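Local coordinates for KLLA0F20702p (Kluyveromyces lactis, PDB 5Y5A), which probably serves as the telomerase subunit Est1, which binds Cdc13 and so helps recruit telomerase to telomeres, at residues T148-S153 with D183-S188; G380-S383 with S387-S390. All coordinates share one frame; numbering follows the deposited sequence.

The two contacts come one after the other along the chain and share no helix. Interaction 1 lies in the Telomerase activating protein Est1 region, where the loop after helix 113-144 meets helix 179-206; interaction 2 lies in the Est1 DNA/RNA binding region, where the short loop after helix 339-379 folds onto the start of helix 385-410. Their centres are 42 Å apart, on opposite sides of the chain's centre, and the nearest atoms are about 28 Å from each other. Each is thus a local contact of a loop with a helix in its own part of this largely helical protein: interaction 1 is buried and borders the bound peptide, whereas interaction 2 lies at the surface.

Interaction 1: residues T148-S153 with D183-S188; sequences TALIPS and DCVMAS
Leu150 and Ile151 meet Val185 in a small apolar contact between a loop and helix 179-206, within the helical Est1 family region assigned to the TPR clan. The loop follows helix 113-144, so the contact packs the chain leaving that helix against the next long helix, 179-206.

The packing is shared between the two branches of the valine. CG1 of Val185 stands anti to the backbone N (chi1 177°) and meets CD1 of Ile151 at 3.8 Å, the two side chains reaching toward each other end to end. The other branch, CG2, faces Leu150: it lies 4.1 Å from CD2 of Leu150, with CB of that leucine almost as near, and here the side chains cross at a slant. A beta-branched valine suits this place because its two methyls spread close to the helix and can serve successive loop residues, while the longer leucine and isoleucine span the gap from the loop. Val231 also packs on Val185. The bound peptide, probably from Cdc13, lays apolar side chains on Leu150, Val185 and Met186, which makes this junction part of the peptide-binding surface.

Between loop and helix the contact is purely apolar; the polar detail that matters lies inside the helix, at Ser188. This residue is buried against Leu138, Ile141 and Phe142 of helix 113-144, and a serine suits this apolar setting because its hydroxyl bonds the carbonyl one turn back. Cys184 O thus accepts two bonds, from Ser188 N and, at 3.0 Å, from Ser188 OG, whose oxygen is tilted 29° from the carbonyl plane on the face opposite the amide.

Interaction 2: residues G380-S383 with S387-S390; sequences GVSS and SIQS
Ser383 and Ser387 are joined by the one hydrogen bond of this contact. The backbone N of Ser383 donates to Ser387 OG over 3.0 Å with an N-H...O angle of 154°, a moderately bent geometry. Ser387 places this oxygen between its own backbone N and carbonyl carbon (chi1 51°), which turns it back toward the loop, within bonding distance of Ser383 N. The same hydroxyl donates to Asn384 O, so it bridges two backbone groups of the incoming chain; a small serine, able to accept and donate at once, fits this role.

These bonds close a tight interhelical connection in the all-helical Est1 DNA/RNA binding region, where helix 339-379 ends and helix 385-410 starts after only a few residues. Gly380 is the first residue to leave the earlier helix, and its positive phi of 85° is a conformation glycine adopts readily. With so short a turn, CA of Ser382 comes to lie 5.3 Å from CA of Ser387.

The remaining contacts are van der Waals. Ser382, whose CB points toward the helix, sets that carbon 4.0 Å from both Ser387 O and Ser387 OG. Its own hydroxyl oxygen lies 3.9 Å from CG1 of Ile388, whose side chain runs beside the loop. Further out along the isoleucine, CD1 comes within 4.1 Å of Ser383 O.

Interaction 1: residues T148-S153 with D183-S188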
loop_
_atom_site.group_PDB
_atom_site.type_symbol
_atom_site.label_atom_id
_atom_site.label_comp_id
_atom_site.label_asym_id
_atom_site.label_seq_id
_atom_site.Cartn_x
_atom_site.Cartn_y
_atom_site.Cartn_z
ATOM N N THR A 148 2.514 4.741 -24.089
ATOM C CA THR A 148 3.319 5.787 -23.459
ATOM C C THR A 148 2.506 6.988 -22.979
ATOM O O THR A 148 3.006 7.810 -22.210
ATOM C CB THR A 148 4.420 6.294 -24.410
ATOM O OG1 THR A 148 3.881 6.448 -25.729
ATOM C CG2 THR A 148 5.575 5.310 -24.455
ATOM N N ALA A 149 1.259 7.092 -23.423
ATOM C CA ALA A 149 0.399 8.179 -22.971
ATOM C C ALA A 149 -0.242 7.855 -21.627
ATOM O O ALA A 149 -0.825 8.728 -20.982
ATOM C CB ALA A 149 -0.671 8.477 -24.008
ATOM N N LEU A 150 -0.123 6.603 -21.199
ATOM C CA LEU A 150 -0.810 6.141 -19.997
ATOM C C LEU A 150 0.133 5.458 -19.015
ATOM O O LEU A 150 -0.128 5.408 -17.816
ATOM C CB LEU A 150 -1.936 5.174 -20.372
ATOM C CG LEU A 150 -2.938 5.623 -21.439
ATOM C CD1 LEU A 150 -2.491 5.207 -22.836
ATOM C CD2 LEU A 150 -4.318 5.076 -21.123
ATOM N N ILE A 151 1.235 4.941 -19.541
ATOM C CA ILE A 151 2.138 4.074 -18.798
ATOM C C ILE A 151 3.545 4.675 -18.807
ATOM O O ILE A 151 3.928 5.323 -19.780
ATOM C CB ILE A 151 2.123 2.650 -19.424
ATOM C CG1 ILE A 151 0.757 2.006 -19.216
ATOM C CG2 ILE A 151 3.176 1.755 -18.844
ATOM C CD1 ILE A 151 0.242 2.143 -17.813
ATOM N N PRO A 152 4.307 4.502 -17.711
ATOM C CA PRO A 152 5.718 4.912 -17.735
ATOM C C PRO A 152 6.477 4.230 -18.871
ATOM O O PRO A 152 6.266 3.046 -19.123
ATOM C CB PRO A 152 6.244 4.458 -16.372
ATOM C CG PRO A 152 5.035 4.429 -15.489
ATOM C CD PRO A 152 3.890 4.020 -16.381
ATOM N N SER A 153 7.342 4.978 -19.547
ATOM C CA SER A 153 8.016 4.499 -20.750
ATOM C C SER A 153 8.901 3.276 -20.516
ATOM O O SER A 153 9.032 2.417 -21.386
ATOM C CB SER A 153 8.854 5.628 -21.344
ATOM O OG SER A 153 9.650 6.231 -20.340
ATOM N N ASP A 183 -9.042 -0.364 -21.047
ATOM C CA ASP A 183 -9.158 -1.820 -21.101
ATOM C C ASP A 183 -7.802 -2.488 -21.284
ATOM O O ASP A 183 -7.534 -3.540 -20.699
ATOM C CB ASP A 183 -10.094 -2.244 -22.237
ATOM C CG ASP A 183 -11.406 -1.488 -22.225
ATOM O OD1 ASP A 183 -11.741 -0.894 -21.176
ATOM O OD2 ASP A 183 -12.105 -1.485 -23.262
ATOM N N CYS A 184 -6.954 -1.869 -22.102
ATOM C CA CYS A 184 -5.618 -2.386 -22.377
ATOM C C CYS A 184 -4.734 -2.354 -21.144
ATOM O O CYS A 184 -4.028 -3.322 -20.859
ATOM C CB CYS A 184 -4.952 -1.591 -23.498
ATOM S SG CYS A 184 -5.675 -1.853 -25.117
ATOM N N VAL A 185 -4.766 -1.232 -20.425
ATOM C CA VAL A 185 -3.954 -1.070 -19.227
ATOM C C VAL A 185 -4.449 -1.995 -18.125
ATOM O O VAL A 185 -3.652 -2.643 -17.441
ATOM C CB VAL A 185 -3.962 0.391 -18.727
ATOM C CG1 VAL A 185 -3.174 0.515 -17.440
ATOM C CG2 VAL A 185 -3.389 1.316 -19.791
ATOM N N MET A 186 -5.766 -2.065 -17.958
ATOM C CA MET A 186 -6.357 -2.986 -16.987
ATOM C C MET A 186 -6.028 -4.445 -17.323
ATOM O O MET A 186 -5.787 -5.256 -16.432
ATOM C CB MET A 186 -7.874 -2.795 -16.913
ATOM C CG MET A 186 -8.297 -1.452 -16.351
ATOM S SD MET A 186 -7.441 -1.077 -14.811
ATOM C CE MET A 186 -8.228 -2.205 -13.665
ATOM N N ALA A 187 -6.021 -4.779 -18.607
ATOM C CA ALA A 187 -5.666 -6.137 -19.012
ATOM C C ALA A 187 -4.227 -6.431 -18.612
ATOM O O ALA A 187 -3.923 -7.506 -18.100
ATOM C CB ALA A 187 -5.854 -6.329 -20.505
ATOM N N SER A 188 -3.354 -5.453 -18.836
ATOM C CA SER A 188 -1.951 -5.578 -18.480
ATOM C C SER A 188 -1.789 -5.747 -16.980
ATOM O O SER A 188 -1.049 -6.616 -16.521
ATOM C CB SER A 188 -1.167 -4.363 -18.963
ATOM O OG SER A 188 -1.196 -4.295 -20.379
#

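Interaction 2: residues G380-S383 with S387-S390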
loop_
_atom_site.group_PDB
_atom_site.type_symbol
_atom_site.label_atom_id
_atom_site.label_comp_id
_atom_site.label_asym_id
_atom_site.label_seq_id
_atom_site.Cartn_x
_atom_site.Cartn_y
_atom_site.Cartn_z
ATOM N N GLY A 380 -17.944 0.974 12.471
ATOM C CA GLY A 380 -19.106 1.720 12.012
ATOM C C GLY A 380 -19.095 3.190 12.400
ATOM O O GLY A 380 -18.162 3.673 13.038
ATOM N N VAL A 381 -20.150 3.894 12.005
ATOM C CA VAL A 381 -20.361 5.292 12.358
ATOM C C VAL A 381 -20.623 5.441 13.856
ATOM O O VAL A 381 -21.520 4.796 14.399
ATOM C CB VAL A 381 -21.544 5.871 11.557
ATOM C CG1 VAL A 381 -21.946 7.252 12.079
ATOM C CG2 VAL A 381 -21.196 5.912 10.075
ATOM N N SER A 382 -19.840 6.278 14.527
ATOM C CA SER A 382 -19.999 6.460 15.967
ATOM C C SER A 382 -21.365 7.061 16.292
ATOM O O SER A 382 -21.849 7.935 15.582
ATOM C CB SER A 382 -18.893 7.349 16.524
ATOM O OG SER A 382 -19.048 8.671 16.050
ATOM N N SER A 383 -21.977 6.582 17.370
ATOM C CA SER A 383 -23.328 6.987 17.747
ATOM C C SER A 383 -23.447 7.206 19.254
ATOM O O SER A 383 -23.788 8.297 19.705
ATOM C CB SER A 383 -24.331 5.934 17.292
ATOM O OG SER A 383 -24.011 4.676 17.854
ATOM N N SER A 387 -18.965 5.166 21.998
ATOM C CA SER A 387 -18.323 4.924 20.713
ATOM C C SER A 387 -17.609 6.177 20.223
ATOM O O SER A 387 -16.590 6.087 19.547
ATOM C CB SER A 387 -19.346 4.443 19.677
ATOM O OG SER A 387 -20.469 5.306 19.641
ATOM N N ILE A 388 -18.134 7.347 20.576
ATOM C CA ILE A 388 -17.447 8.606 20.296
ATOM C C ILE A 388 -16.128 8.687 21.080
ATOM O O ILE A 388 -15.091 9.081 20.536
ATOM C CB ILE A 388 -18.336 9.824 20.639
ATOM C CG1 ILE A 388 -19.560 9.871 19.714
ATOM C CG2 ILE A 388 -17.550 11.119 20.532
ATOM C CD1 ILE A 388 -20.620 10.882 20.148
ATOM N N GLN A 389 -16.166 8.294 22.350
ATOM C CA GLN A 389 -14.982 8.376 23.197
ATOM C C GLN A 389 -13.907 7.367 22.781
ATOM O O GLN A 389 -12.718 7.681 22.818
ATOM C CB GLN A 389 -15.372 8.183 24.664
ATOM C CG GLN A 389 -16.244 9.319 25.193
ATOM C CD GLN A 389 -16.855 9.028 26.553
ATOM O OE1 GLN A 389 -16.906 7.878 26.992
ATOM N NE2 GLN A 389 -17.325 10.074 27.226
ATOM N N SER A 390 -14.327 6.169 22.375
ATOM C CA SER A 390 -13.406 5.152 21.869
ATOM C C SER A 390 -12.703 5.629 20.607
ATOM O O SER A 390 -11.494 5.474 20.466
ATOM C CB SER A 390 -14.140 3.839 21.578
ATOM O OG SER A 390 -14.596 3.238 22.772
#